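PDB 1I5P: pesticidal crystal protein Cry2Aa from Bacillus thuringiensis serovar kurstaki, which promotes colloid-osmotic lysis by binding to the midgut epithelial cells of dipteran and lepidopteran larvae. Local coordinates for residues 218-223 with 257-262; 381-386 with 410-415; 129-134 with 196-201; 93-98 with 108-113. All blocks are in the same frame, centred on the assembly; numbering follows the deposited sequence.

Three of the four contacts belong to the N-terminal helical bundle of this three-domain toxin, coming along the chain in the order 4, 3, 1, with contact 2 last. Contacts 4 and 3 both use helix 107-135, one near its start and the other near its end, their centres about 34 Å apart. Contact 1 joins helices 202-232 and 238-259, its centre about 26 Å from that of contact 3 and about 23 Å from that of contact 4. Contact 2 lies in the middle, beta-prism domain, about 60 Å from contact 3 between centres. The three bundle contacts thus sample different places in the helical domain, while contact 2 fastens a surface loop to a strand.

Contact 1: 218-223 with 257-262; sequences DYSNYC and SIWSLF
In the helical bundle of the toxin's N-terminal domain, Trp259 of helix 238-259 inserts its indole against one turn of helix 202-232. The six-membered part of the ring does the touching, and three residues of the other helix receive it. Ser220 OG lies at the ring's edge, in its plane, 3.6 Å from Trp259 CE3. Cys223 also comes to the edge, with SG 3.9 Å from Trp259 CH2; the sulfur stands 77° off the ring normal, which makes this an edge-on sulfur-aromatic contact. Between them, Tyr219 CB packs obliquely at 3.8 Å from Trp259 CZ3, while its phenol runs on past the indole to bond through OH with His184 ND1. Trp259 CG stands beside its own backbone N and anti to the carbonyl carbon (chi1 -62°), which carries the benzo edge across to the neighbouring helix. The pyrrole N-H is used on another side, by Asn182 OD1 of helix 170-193, which probably helps to fix the rotation of the indole. Ser and Cys suit this spot because they are small enough to let a large ring reach close to the helix backbone. The hydroxyl of Ser220 is bonded to the carbonyl oxygen of Thr216 in its own helix. With Ser220 OG satisfied within its helix and the indole N-H taken by Asn182, the buried interface can be held by dispersion and by the weakly polar ring edge.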
loop_
_atom_site.group_PDB
_atom_site.type_symbol
_atom_site.label_atom_id
_atom_site.label_comp_id
_atom_site.label_asym_id
_atom_site.label_seq_id
_atom_site.Cartn_x
_atom_site.Cartn_y
_atom_site.Cartn_z
ATOM N N ASP A 218 -14.813 -7.442 13.086
ATOM C CA ASP A 218 -14.954 -8.850 12.716
ATOM C C ASP A 218 -14.380 -9.176 11.342
ATOM O O ASP A 218 -13.605 -10.127 11.189
ATOM C CB ASP A 218 -16.428 -9.262 12.747
ATOM C CG ASP A 218 -17.039 -9.148 14.130
ATOM O OD1 ASP A 218 -16.283 -8.938 15.097
ATOM O OD2 ASP A 218 -18.274 -9.273 14.250
ATOM N N TYR A 219 -14.768 -8.392 10.345
ATOM C CA TYR A 219 -14.297 -8.614 8.991
ATOM C C TYR A 219 -12.804 -8.337 8.843
ATOM O O TYR A 219 -12.105 -9.059 8.131
ATOM C CB TYR A 219 -15.097 -7.749 8.019
ATOM C CG TYR A 219 -16.589 -8.028 8.028
ATOM C CD1 TYR A 219 -17.480 -7.121 7.460
ATOM C CD2 TYR A 219 -17.109 -9.193 8.598
ATOM C CE1 TYR A 219 -18.846 -7.361 7.458
ATOM C CE2 TYR A 219 -18.485 -9.446 8.600
ATOM C CZ TYR A 219 -19.345 -8.522 8.031
ATOM O OH TYR A 219 -20.706 -8.731 8.042
ATOM N N SER A 220 -12.315 -7.296 9.508
ATOM C CA SER A 220 -10.895 -6.955 9.429
ATOM C C SER A 220 -10.058 -8.070 10.030
ATOM O O SER A 220 -9.127 -8.567 9.393
ATOM C CB SER A 220 -10.602 -5.649 10.173
ATOM O OG SER A 220 -11.161 -4.521 9.513
ATOM N N ASN A 221 -10.391 -8.465 11.254
ATOM C CA ASN A 221 -9.642 -9.526 11.919
ATOM C C ASN A 221 -9.686 -10.831 11.127
ATOM O O ASN A 221 -8.671 -11.517 11.005
ATOM C CB ASN A 221 -10.172 -9.750 13.341
ATOM C CG ASN A 221 -9.829 -8.603 14.287
ATOM O OD1 ASN A 221 -8.928 -7.804 14.020
ATOM N ND2 ASN A 221 -10.539 -8.530 15.410
ATOM N N TYR A 222 -10.852 -11.167 10.580
ATOM C CA TYR A 222 -10.976 -12.393 9.799
ATOM C C TYR A 222 -10.021 -12.388 8.607
ATOM O O TYR A 222 -9.366 -13.391 8.322
ATOM C CB TYR A 222 -12.409 -12.578 9.291
ATOM C CG TYR A 222 -12.543 -13.744 8.333
ATOM C CD1 TYR A 222 -12.526 -15.063 8.792
ATOM C CD2 TYR A 222 -12.628 -13.529 6.961
ATOM C CE1 TYR A 222 -12.590 -16.141 7.901
ATOM C CE2 TYR A 222 -12.689 -14.593 6.063
ATOM C CZ TYR A 222 -12.670 -15.892 6.533
ATOM O OH TYR A 222 -12.726 -16.929 5.622
ATOM N N CYS A 223 -9.947 -11.258 7.907
ATOM C CA CYS A 223 -9.060 -11.139 6.749
ATOM C C CYS A 223 -7.599 -11.240 7.163
ATOM O O CYS A 223 -6.815 -11.964 6.551
ATOM C CB CYS A 223 -9.289 -9.806 6.027
ATOM S SG CYS A 223 -10.853 -9.692 5.151
ATOM N N SER A 257 -7.799 -1.753 4.942
ATOM C CA SER A 257 -7.243 -0.452 5.321
ATOM C C SER A 257 -8.226 0.711 5.163
ATOM O O SER A 257 -8.091 1.738 5.834
ATOM C CB SER A 257 -5.997 -0.151 4.498
ATOM O OG SER A 257 -4.919 -0.988 4.886
ATOM N N ILE A 258 -9.203 0.569 4.272
ATOM C CA ILE A 258 -10.159 1.649 4.103
ATOM C C ILE A 258 -11.363 1.498 5.033
ATOM O O ILE A 258 -11.974 2.496 5.414
ATOM C CB ILE A 258 -10.642 1.771 2.634
ATOM C CG1 ILE A 258 -11.254 3.156 2.407
ATOM C CG2 ILE A 258 -11.664 0.685 2.320
ATOM C CD1 ILE A 258 -10.259 4.301 2.520
ATOM N N TRP A 259 -11.689 0.264 5.419
ATOM C CA TRP A 259 -12.840 0.031 6.299
ATOM C C TRP A 259 -12.762 0.795 7.619
ATOM O O TRP A 259 -13.738 1.415 8.039
ATOM C CB TRP A 259 -12.996 -1.458 6.607
ATOM C CG TRP A 259 -13.246 -2.318 5.410
ATOM C CD1 TRP A 259 -13.726 -1.921 4.190
ATOM C CD2 TRP A 259 -13.044 -3.729 5.321
ATOM N NE1 TRP A 259 -13.830 -3.003 3.348
ATOM C CE2 TRP A 259 -13.417 -4.127 4.015
ATOM C CE3 TRP A 259 -12.580 -4.703 6.216
ATOM C CZ2 TRP A 259 -13.342 -5.451 3.585
ATOM C CZ3 TRP A 259 -12.507 -6.022 5.788
ATOM C CH2 TRP A 259 -12.884 -6.382 4.482
ATOM N N SER A 260 -11.604 0.741 8.270
ATOM C CA SER A 260 -11.431 1.422 9.543
ATOM C C SER A 260 -11.345 2.935 9.365
ATOM O O SER A 260 -11.124 3.665 10.332
ATOM C CB SER A 260 -10.189 0.890 10.275
ATOM O OG SER A 260 -9.015 1.070 9.507
ATOM N N LEU A 261 -11.507 3.399 8.126
ATOM C CA LEU A 261 -11.490 4.835 7.840
ATOM C C LEU A 261 -12.872 5.282 7.368
ATOM O O LEU A 261 -13.103 6.466 7.149
ATOM C CB LEU A 261 -10.430 5.178 6.778
ATOM C CG LEU A 261 -8.976 5.010 7.240
ATOM C CD1 LEU A 261 -8.035 5.355 6.102
ATOM C CD2 LEU A 261 -8.703 5.894 8.464
ATOM N N PHE A 262 -13.790 4.331 7.212
ATOM C CA PHE A 262 -15.154 4.655 6.789
ATOM C C PHE A 262 -15.784 5.594 7.820
ATOM O O PHE A 262 -16.696 6.360 7.510
ATOM C CB PHE A 262 -16.012 3.389 6.684
ATOM C CG PHE A 262 -15.971 2.712 5.332
ATOM C CD1 PHE A 262 -16.811 1.633 5.070
ATOM C CD2 PHE A 262 -15.129 3.159 4.321
ATOM C CE1 PHE A 262 -16.817 1.011 3.824
ATOM C CE2 PHE A 262 -15.127 2.546 3.069
ATOM C CZ PHE A 262 -15.971 1.471 2.817
#

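Contact 2: 381-386 with 410-415; sequences GTDREG and SARGNS
Arg412 grips the carboxylate of Asp383 end-on, one terminal nitrogen to each oxygen, in a two-pronged salt bridge. The shorter prong runs from Arg412 NH1 to Asp383 OD2 at 2.7 Å, with an N-H...O angle of 156° and the oxygen in the guanidinium plane. Arg412 NH2 reaches Asp383 OD1 at 3.0 Å; this bond is more bent, at 143°, and its oxygen is tilted out of the plane. Both oxygens offer their syn lone pairs, and the two flat groups are nearly coplanar, as a paired carboxylate and guanidinium prefer. Arg412 CG starts between the backbone N and the carbonyl carbon (chi1 55°), and this start and the bend at chi3 bring the guanidinium end-on to the carboxylate. Asp383 projects from strand 381-385, which pairs antiparallel with strand 389-393 in the middle, beta-prism domain; the arginine belongs to the loop leading into strand 415-416, so the bridge ties a surface loop to the strand. An arginine suits the loop because its long chain spans the distance and still presents two parallel N-H groups. Trp393, on the adjacent strand, serves both partners: its ring makes a cation-pi contact with Arg412, and its NE1 gives a weak hydrogen bond to Asp383 OD1.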
loop_
_atom_site.group_PDB
_atom_site.type_symbol
_atom_site.label_atom_id
_atom_site.label_comp_id
_atom_site.label_asym_id
_atom_site.label_seq_id
_atom_site.Cartn_x
_atom_site.Cartn_y
_atom_site.Cartn_z
ATOM N N GLY A 381 17.608 -14.225 -16.748
ATOM C CA GLY A 381 17.352 -15.332 -17.645
ATOM C C GLY A 381 18.567 -15.788 -18.433
ATOM O O GLY A 381 19.650 -15.198 -18.358
ATOM N N THR A 382 18.387 -16.857 -19.198
ATOM C CA THR A 382 19.473 -17.381 -20.002
ATOM C C THR A 382 19.009 -17.625 -21.422
ATOM O O THR A 382 17.996 -18.285 -21.644
ATOM C CB THR A 382 20.009 -18.711 -19.433
ATOM O OG1 THR A 382 20.434 -18.519 -18.079
ATOM C CG2 THR A 382 21.189 -19.207 -20.262
ATOM N N ASP A 383 19.735 -17.064 -22.381
ATOM C CA ASP A 383 19.413 -17.269 -23.784
ATOM C C ASP A 383 20.427 -18.256 -24.348
ATOM O O ASP A 383 21.608 -18.207 -24.003
ATOM C CB ASP A 383 19.505 -15.961 -24.572
ATOM C CG ASP A 383 18.547 -14.900 -24.073
ATOM O OD1 ASP A 383 17.417 -15.250 -23.679
ATOM O OD2 ASP A 383 18.927 -13.707 -24.093
ATOM N N ARG A 384 19.962 -19.162 -25.198
ATOM C CA ARG A 384 20.846 -20.141 -25.817
ATOM C C ARG A 384 20.655 -20.175 -27.326
ATOM O O ARG A 384 19.533 -20.099 -27.825
ATOM C CB ARG A 384 20.611 -21.535 -25.225
ATOM C CG ARG A 384 21.135 -21.694 -23.805
ATOM C CD ARG A 384 21.440 -23.152 -23.489
ATOM N NE ARG A 384 22.329 -23.280 -22.338
ATOM C CZ ARG A 384 21.956 -23.122 -21.071
ATOM N NH1 ARG A 384 20.694 -22.833 -20.776
ATOM N NH2 ARG A 384 22.848 -23.251 -20.096
ATOM N N GLU A 385 21.765 -20.288 -28.046
ATOM C CA GLU A 385 21.740 -20.326 -29.502
ATOM C C GLU A 385 22.917 -21.100 -30.092
ATOM O O GLU A 385 23.859 -21.468 -29.387
ATOM C CB GLU A 385 21.732 -18.897 -30.064
ATOM C CG GLU A 385 22.237 -17.831 -29.093
ATOM C CD GLU A 385 21.110 -17.013 -28.476
ATOM O OE1 GLU A 385 19.938 -17.445 -28.559
ATOM O OE2 GLU A 385 21.395 -15.940 -27.901
ATOM N N GLY A 386 22.852 -21.342 -31.398
ATOM C CA GLY A 386 23.911 -22.070 -32.074
ATOM C C GLY A 386 24.026 -23.500 -31.588
ATOM O O GLY A 386 23.052 -24.253 -31.614
ATOM N N SER A 410 19.539 -3.746 -20.815
ATOM C CA SER A 410 18.319 -3.588 -21.589
ATOM C C SER A 410 17.109 -4.227 -20.928
ATOM O O SER A 410 17.212 -5.279 -20.296
ATOM C CB SER A 410 18.512 -4.183 -22.981
ATOM O OG SER A 410 19.565 -3.522 -23.661
ATOM N N ALA A 411 15.959 -3.583 -21.088
ATOM C CA ALA A 411 14.713 -4.072 -20.511
ATOM C C ALA A 411 14.146 -5.257 -21.279
ATOM O O ALA A 411 14.217 -5.313 -22.508
ATOM C CB ALA A 411 13.683 -2.953 -20.473
ATOM N N ARG A 412 13.585 -6.201 -20.532
ATOM C CA ARG A 412 12.969 -7.398 -21.084
ATOM C C ARG A 412 12.353 -8.189 -19.939
ATOM O O ARG A 412 12.672 -7.953 -18.773
ATOM C CB ARG A 412 13.998 -8.249 -21.844
ATOM C CG ARG A 412 15.234 -8.638 -21.055
ATOM C CD ARG A 412 16.224 -9.411 -21.935
ATOM N NE ARG A 412 15.686 -10.692 -22.402
ATOM C CZ ARG A 412 16.392 -11.610 -23.058
ATOM N NH1 ARG A 412 17.671 -11.397 -23.334
ATOM N NH2 ARG A 412 15.822 -12.751 -23.431
ATOM N N GLY A 413 11.468 -9.121 -20.273
ATOM C CA GLY A 413 10.807 -9.914 -19.254
ATOM C C GLY A 413 9.657 -9.121 -18.666
ATOM O O GLY A 413 9.262 -8.104 -19.235
ATOM N N ASN A 414 9.113 -9.563 -17.538
ATOM C CA ASN A 414 8.002 -8.838 -16.921
ATOM C C ASN A 414 8.441 -7.486 -16.387
ATOM O O ASN A 414 9.508 -7.366 -15.784
ATOM C CB ASN A 414 7.414 -9.617 -15.741
ATOM C CG ASN A 414 6.781 -10.928 -16.142
ATOM O OD1 ASN A 414 6.117 -11.025 -17.165
ATOM N ND2 ASN A 414 6.970 -11.945 -15.309
ATOM N N SER A 415 7.617 -6.470 -16.605
ATOM C CA SER A 415 7.914 -5.148 -16.074
ATOM C C SER A 415 6.960 -5.000 -14.896
ATOM O O SER A 415 5.853 -5.544 -14.909
ATOM C CB SER A 415 7.651 -4.046 -17.107
ATOM O OG SER A 415 6.279 -3.708 -17.164
#

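Contact 3: 129-134 with 196-201; sequences QQVDNF and DEWGIS
Val131 lays both methyl groups on one face of the Trp198 indole. Val131 CG1 sits 3.5 Å above the ring plane, displaced toward the rim, and lies 3.7 Å from both Trp198 NE1 and CE2. The other branch, Val131 CG2, stands almost on the normal of the six-membered ring, 4.3 Å from its centroid and 7° off that normal, a CH-pi contact. With CG1 anti to the backbone N (chi1 165°), the fork of the valine opens onto the ring, and the two side chains cross at about a right angle. A beta-branched residue suits this place, since its short, stiff fork covers a broad flat ring. One turn on, Phe134 approaches the same residue more loosely, with CE2 4.5 Å from Trp198 O. The contact joins helix 107-135 of the N-terminal bundle to the short, weakly bonded helix 195-198, which closes in a Schellman motif: Gly199 takes a positive phi of 79°, a conformation that glycine favours. Ser201 then takes the N-cap position of helix 202-232. Helix 145-160 also packs on this corner, where Ile146 touches both Phe134 and Trp198. Beside Val131, Asp132 forms a salt bridge with Arg72, which also packs on the valine.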
loop_
_atom_site.group_PDB
_atom_site.type_symbol
_atom_site.label_atom_id
_atom_site.label_comp_id
_atom_site.label_asym_id
_atom_site.label_seq_id
_atom_site.Cartn_x
_atom_site.Cartn_y
_atom_site.Cartn_z
ATOM N N GLN A 129 -32.827 0.240 -5.157
ATOM C CA GLN A 129 -33.991 0.640 -5.941
ATOM C C GLN A 129 -35.122 1.067 -5.012
ATOM O O GLN A 129 -35.842 2.025 -5.289
ATOM C CB GLN A 129 -34.453 -0.506 -6.851
ATOM C CG GLN A 129 -33.687 -0.574 -8.166
ATOM C CD GLN A 129 -33.959 -1.839 -8.963
ATOM O OE1 GLN A 129 -34.564 -2.791 -8.464
ATOM N NE2 GLN A 129 -33.489 -1.861 -10.207
ATOM N N GLN A 130 -35.271 0.350 -3.903
ATOM C CA GLN A 130 -36.301 0.659 -2.924
ATOM C C GLN A 130 -36.042 2.032 -2.314
ATOM O O GLN A 130 -36.968 2.814 -2.098
ATOM C CB GLN A 130 -36.327 -0.416 -1.834
ATOM C CG GLN A 130 -37.189 -1.617 -2.185
ATOM C CD GLN A 130 -36.844 -2.855 -1.378
ATOM O OE1 GLN A 130 -36.290 -2.766 -0.285
ATOM N NE2 GLN A 130 -37.184 -4.021 -1.913
ATOM N N VAL A 131 -34.775 2.320 -2.039
ATOM C CA VAL A 131 -34.403 3.606 -1.480
ATOM C C VAL A 131 -34.773 4.700 -2.473
ATOM O O VAL A 131 -35.465 5.658 -2.126
ATOM C CB VAL A 131 -32.880 3.685 -1.195
ATOM C CG1 VAL A 131 -32.460 5.134 -0.970
ATOM C CG2 VAL A 131 -32.538 2.852 0.022
ATOM N N ASP A 132 -34.305 4.551 -3.709
ATOM C CA ASP A 132 -34.568 5.530 -4.758
ATOM C C ASP A 132 -36.059 5.698 -5.027
ATOM O O ASP A 132 -36.565 6.820 -5.100
ATOM C CB ASP A 132 -33.864 5.121 -6.057
ATOM C CG ASP A 132 -32.353 5.069 -5.915
ATOM O OD1 ASP A 132 -31.832 5.610 -4.918
ATOM O OD2 ASP A 132 -31.689 4.495 -6.804
ATOM N N ASN A 133 -36.753 4.577 -5.174
ATOM C CA ASN A 133 -38.181 4.597 -5.438
ATOM C C ASN A 133 -38.910 5.337 -4.321
ATOM O O ASN A 133 -39.823 6.125 -4.574
ATOM C CB ASN A 133 -38.710 3.166 -5.549
ATOM C CG ASN A 133 -40.129 3.113 -6.061
ATOM O OD1 ASN A 133 -41.001 2.511 -5.434
ATOM N ND2 ASN A 133 -40.371 3.743 -7.207
ATOM N N PHE A 134 -38.489 5.087 -3.085
ATOM C CA PHE A 134 -39.092 5.730 -1.926
ATOM C C PHE A 134 -38.922 7.245 -1.978
ATOM O O PHE A 134 -39.874 7.992 -1.748
ATOM C CB PHE A 134 -38.459 5.201 -0.637
ATOM C CG PHE A 134 -38.915 5.923 0.600
ATOM C CD1 PHE A 134 -40.097 5.564 1.236
ATOM C CD2 PHE A 134 -38.170 6.977 1.119
ATOM C CE1 PHE A 134 -40.532 6.241 2.371
ATOM C CE2 PHE A 134 -38.598 7.664 2.258
ATOM C CZ PHE A 134 -39.781 7.292 2.884
ATOM N N ASP A 196 -30.936 10.998 8.256
ATOM C CA ASP A 196 -32.016 11.973 8.182
ATOM C C ASP A 196 -32.734 11.907 6.838
ATOM O O ASP A 196 -33.962 11.884 6.784
ATOM C CB ASP A 196 -31.465 13.381 8.417
ATOM C CG ASP A 196 -30.943 13.571 9.832
ATOM O OD1 ASP A 196 -30.207 14.553 10.069
ATOM O OD2 ASP A 196 -31.272 12.740 10.707
ATOM N N GLU A 197 -31.964 11.863 5.757
ATOM C CA GLU A 197 -32.523 11.801 4.408
ATOM C C GLU A 197 -33.398 10.567 4.168
ATOM O O GLU A 197 -34.360 10.623 3.403
ATOM C CB GLU A 197 -31.397 11.813 3.360
ATOM C CG GLU A 197 -30.592 13.109 3.229
ATOM C CD GLU A 197 -29.571 13.324 4.346
ATOM O OE1 GLU A 197 -29.263 12.367 5.088
ATOM O OE2 GLU A 197 -29.059 14.460 4.471
ATOM N N TRP A 198 -33.073 9.454 4.818
ATOM C CA TRP A 198 -33.839 8.228 4.619
ATOM C C TRP A 198 -34.935 7.988 5.650
ATOM O O TRP A 198 -35.666 7.003 5.564
ATOM C CB TRP A 198 -32.893 7.022 4.589
ATOM C CG TRP A 198 -31.982 7.000 3.391
ATOM C CD1 TRP A 198 -31.942 7.909 2.370
ATOM C CD2 TRP A 198 -30.993 6.011 3.086
ATOM N NE1 TRP A 198 -30.990 7.546 1.448
ATOM C CE2 TRP A 198 -30.393 6.384 1.862
ATOM C CE3 TRP A 198 -30.555 4.845 3.730
ATOM C CZ2 TRP A 198 -29.375 5.630 1.268
ATOM C CZ3 TRP A 198 -29.542 4.095 3.138
ATOM C CH2 TRP A 198 -28.964 4.492 1.918
ATOM N N GLY A 199 -35.048 8.890 6.619
ATOM C CA GLY A 199 -36.065 8.744 7.643
ATOM C C GLY A 199 -35.686 7.752 8.727
ATOM O O GLY A 199 -36.550 7.214 9.413
ATOM N N ILE A 200 -34.388 7.511 8.883
ATOM C CA ILE A 200 -33.887 6.577 9.886
ATOM C C ILE A 200 -34.086 7.136 11.291
ATOM O O ILE A 200 -33.824 8.313 11.535
ATOM C CB ILE A 200 -32.380 6.290 9.657
ATOM C CG1 ILE A 200 -32.184 5.615 8.294
ATOM C CG2 ILE A 200 -31.827 5.427 10.780
ATOM C CD1 ILE A 200 -32.967 4.321 8.120
ATOM N N SER A 201 -34.548 6.294 12.212
ATOM C CA SER A 201 -34.770 6.725 13.589
ATOM C C SER A 201 -33.451 6.899 14.323
ATOM O O SER A 201 -32.412 6.408 13.888
ATOM C CB SER A 201 -35.625 5.707 14.347
ATOM O OG SER A 201 -34.870 4.549 14.671
#

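Contact 4: 93-98 with 108-113; sequences ILRETE and DTLARV
Helices 93-98 and 108-113 run roughly antiparallel, their segment axes 152° apart in direction and 13.0 Å apart at closest approach, with Leu94 and Leu110 the nearest pair by CA. The backbones stay well apart, and side chains bridge the gap from both sides. Leu94 and Leu110 both hold CG anti to the backbone N (chi1 167° and 175°), which extends each isobutyl group from its helix into the interface. There Leu94 CD2 meets Leu110 CD1 at 4.1 Å, and it lies 4.5 Å from Val113 CG1, one turn further along the second helix. Branched aliphatic residues suit this inner side because their methyls can mesh without any polar group to satisfy. This is a helical hairpin of the N-terminal bundle: helix 88-101 turns through a short connection into helix 107-135. Toward solvent, Arg95 bends at chi2; its side chain crosses that of Leu110 at about a right angle, and Arg95 NH2 points at the Leu110 methyls, its modelled distance to CD1 (3.1 Å) so short that the detail is doubtful. The long aliphatic part of Arg95 lets the charged end reach across to Leu110 while staying near solvent, which fits an exposed position. Glu98 of the same helix faces that charge, its OE2 3.5 Å from Arg95 NH1; OE2 stands off to one side of the guanidinium's plane and no N-H is aimed at it, so the attraction is of charges alone. Arg104, in the connection, forms a salt bridge with Glu98 OE2, while Glu98 OE1 accepts from the backbone N of Leu105.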
loop_
_atom_site.group_PDB
_atom_site.type_symbol
_atom_site.label_atom_id
_atom_site.label_comp_id
_atom_site.label_asym_id
_atom_site.label_seq_id
_atom_site.Cartn_x
_atom_site.Cartn_y
_atom_site.Cartn_z
ATOM N N ILE A 93 -12.736 -13.009 -10.444
ATOM C CA ILE A 93 -11.856 -12.819 -9.297
ATOM C C ILE A 93 -11.576 -14.188 -8.685
ATOM O O ILE A 93 -10.431 -14.525 -8.394
ATOM C CB ILE A 93 -12.513 -11.913 -8.236
ATOM C CG1 ILE A 93 -12.416 -10.448 -8.684
ATOM C CG2 ILE A 93 -11.845 -12.120 -6.876
ATOM C CD1 ILE A 93 -13.136 -9.468 -7.765
ATOM N N LEU A 94 -12.635 -14.973 -8.497
ATOM C CA LEU A 94 -12.504 -16.310 -7.931
ATOM C C LEU A 94 -11.649 -17.197 -8.811
ATOM O O LEU A 94 -10.760 -17.897 -8.328
ATOM C CB LEU A 94 -13.872 -16.973 -7.767
ATOM C CG LEU A 94 -13.788 -18.480 -7.478
ATOM C CD1 LEU A 94 -13.170 -18.727 -6.097
ATOM C CD2 LEU A 94 -15.174 -19.090 -7.560
ATOM N N ARG A 95 -11.918 -17.179 -10.109
ATOM C CA ARG A 95 -11.161 -18.022 -11.012
ATOM C C ARG A 95 -9.708 -17.618 -11.177
ATOM O O ARG A 95 -8.837 -18.478 -11.300
ATOM C CB ARG A 95 -11.884 -18.102 -12.352
ATOM C CG ARG A 95 -13.269 -18.741 -12.194
ATOM C CD ARG A 95 -13.220 -19.861 -11.141
ATOM N NE ARG A 95 -14.422 -20.686 -11.068
ATOM C CZ ARG A 95 -14.577 -21.843 -11.705
ATOM N NH1 ARG A 95 -13.606 -22.320 -12.470
ATOM N NH2 ARG A 95 -15.697 -22.537 -11.563
ATOM N N GLU A 96 -9.427 -16.321 -11.175
ATOM C CA GLU A 96 -8.037 -15.904 -11.300
ATOM C C GLU A 96 -7.318 -16.165 -9.981
ATOM O O GLU A 96 -6.106 -16.358 -9.958
ATOM C CB GLU A 96 -7.937 -14.428 -11.684
ATOM C CG GLU A 96 -8.498 -14.129 -13.067
ATOM C CD GLU A 96 -7.848 -12.926 -13.720
ATOM O OE1 GLU A 96 -6.644 -13.001 -14.028
ATOM O OE2 GLU A 96 -8.543 -11.907 -13.928
ATOM N N THR A 97 -8.067 -16.162 -8.881
ATOM C CA THR A 97 -7.480 -16.435 -7.578
ATOM C C THR A 97 -7.137 -17.923 -7.540
ATOM O O THR A 97 -6.098 -18.319 -7.009
ATOM C CB THR A 97 -8.464 -16.107 -6.437
ATOM O OG1 THR A 97 -8.801 -14.715 -6.487
ATOM C CG2 THR A 97 -7.841 -16.423 -5.081
ATOM N N GLU A 98 -8.018 -18.743 -8.112
ATOM C CA GLU A 98 -7.792 -20.183 -8.164
ATOM C C GLU A 98 -6.528 -20.456 -8.963
ATOM O O GLU A 98 -5.708 -21.289 -8.581
ATOM C CB GLU A 98 -8.973 -20.904 -8.830
ATOM C CG GLU A 98 -10.171 -21.115 -7.922
ATOM C CD GLU A 98 -11.265 -21.971 -8.552
ATOM O OE1 GLU A 98 -12.105 -22.500 -7.797
ATOM O OE2 GLU A 98 -11.298 -22.115 -9.795
ATOM N N ASP A 108 -19.394 -28.479 -4.851
ATOM C CA ASP A 108 -20.469 -27.998 -3.979
ATOM C C ASP A 108 -20.306 -26.532 -3.580
ATOM O O ASP A 108 -21.253 -25.754 -3.662
ATOM C CB ASP A 108 -20.556 -28.858 -2.712
ATOM C CG ASP A 108 -21.206 -30.211 -2.961
ATOM O OD1 ASP A 108 -21.196 -31.052 -2.036
ATOM O OD2 ASP A 108 -21.730 -30.429 -4.077
ATOM N N THR A 109 -19.113 -26.159 -3.137
ATOM C CA THR A 109 -18.871 -24.784 -2.732
ATOM C C THR A 109 -18.987 -23.859 -3.939
ATOM O O THR A 109 -19.562 -22.777 -3.843
ATOM C CB THR A 109 -17.481 -24.624 -2.095
ATOM O OG1 THR A 109 -17.339 -25.571 -1.029
ATOM C CG2 THR A 109 -17.309 -23.215 -1.533
ATOM N N LEU A 110 -18.445 -24.292 -5.072
ATOM C CA LEU A 110 -18.509 -23.497 -6.290
ATOM C C LEU A 110 -19.956 -23.120 -6.576
ATOM O O LEU A 110 -20.285 -21.948 -6.767
ATOM C CB LEU A 110 -17.957 -24.290 -7.474
ATOM C CG LEU A 110 -18.082 -23.616 -8.843
ATOM C CD1 LEU A 110 -17.294 -22.318 -8.862
ATOM C CD2 LEU A 110 -17.565 -24.557 -9.915
ATOM N N ALA A 111 -20.822 -24.126 -6.602
ATOM C CA ALA A 111 -22.234 -23.906 -6.869
ATOM C C ALA A 111 -22.847 -22.935 -5.862
ATOM O O ALA A 111 -23.534 -21.996 -6.243
ATOM C CB ALA A 111 -22.981 -25.236 -6.841
ATOM N N ARG A 112 -22.596 -23.153 -4.576
ATOM C CA ARG A 112 -23.153 -22.275 -3.551
ATOM C C ARG A 112 -22.638 -20.845 -3.670
ATOM O O ARG A 112 -23.406 -19.887 -3.561
ATOM C CB ARG A 112 -22.848 -22.816 -2.151
ATOM C CG ARG A 112 -23.489 -21.995 -1.035
ATOM C CD ARG A 112 -24.986 -21.825 -1.283
ATOM N NE ARG A 112 -25.647 -21.063 -0.226
ATOM C CZ ARG A 112 -25.827 -21.503 1.016
ATOM N NH1 ARG A 112 -25.397 -22.708 1.369
ATOM N NH2 ARG A 112 -26.442 -20.735 1.909
ATOM N N VAL A 113 -21.333 -20.702 -3.879
ATOM C CA VAL A 113 -20.726 -19.386 -4.027
ATOM C C VAL A 113 -21.411 -18.654 -5.176
ATOM O O VAL A 113 -21.806 -17.495 -5.039
ATOM C CB VAL A 113 -19.212 -19.496 -4.324
ATOM C CG1 VAL A 113 -18.704 -18.211 -4.970
ATOM C CG2 VAL A 113 -18.454 -19.773 -3.034
#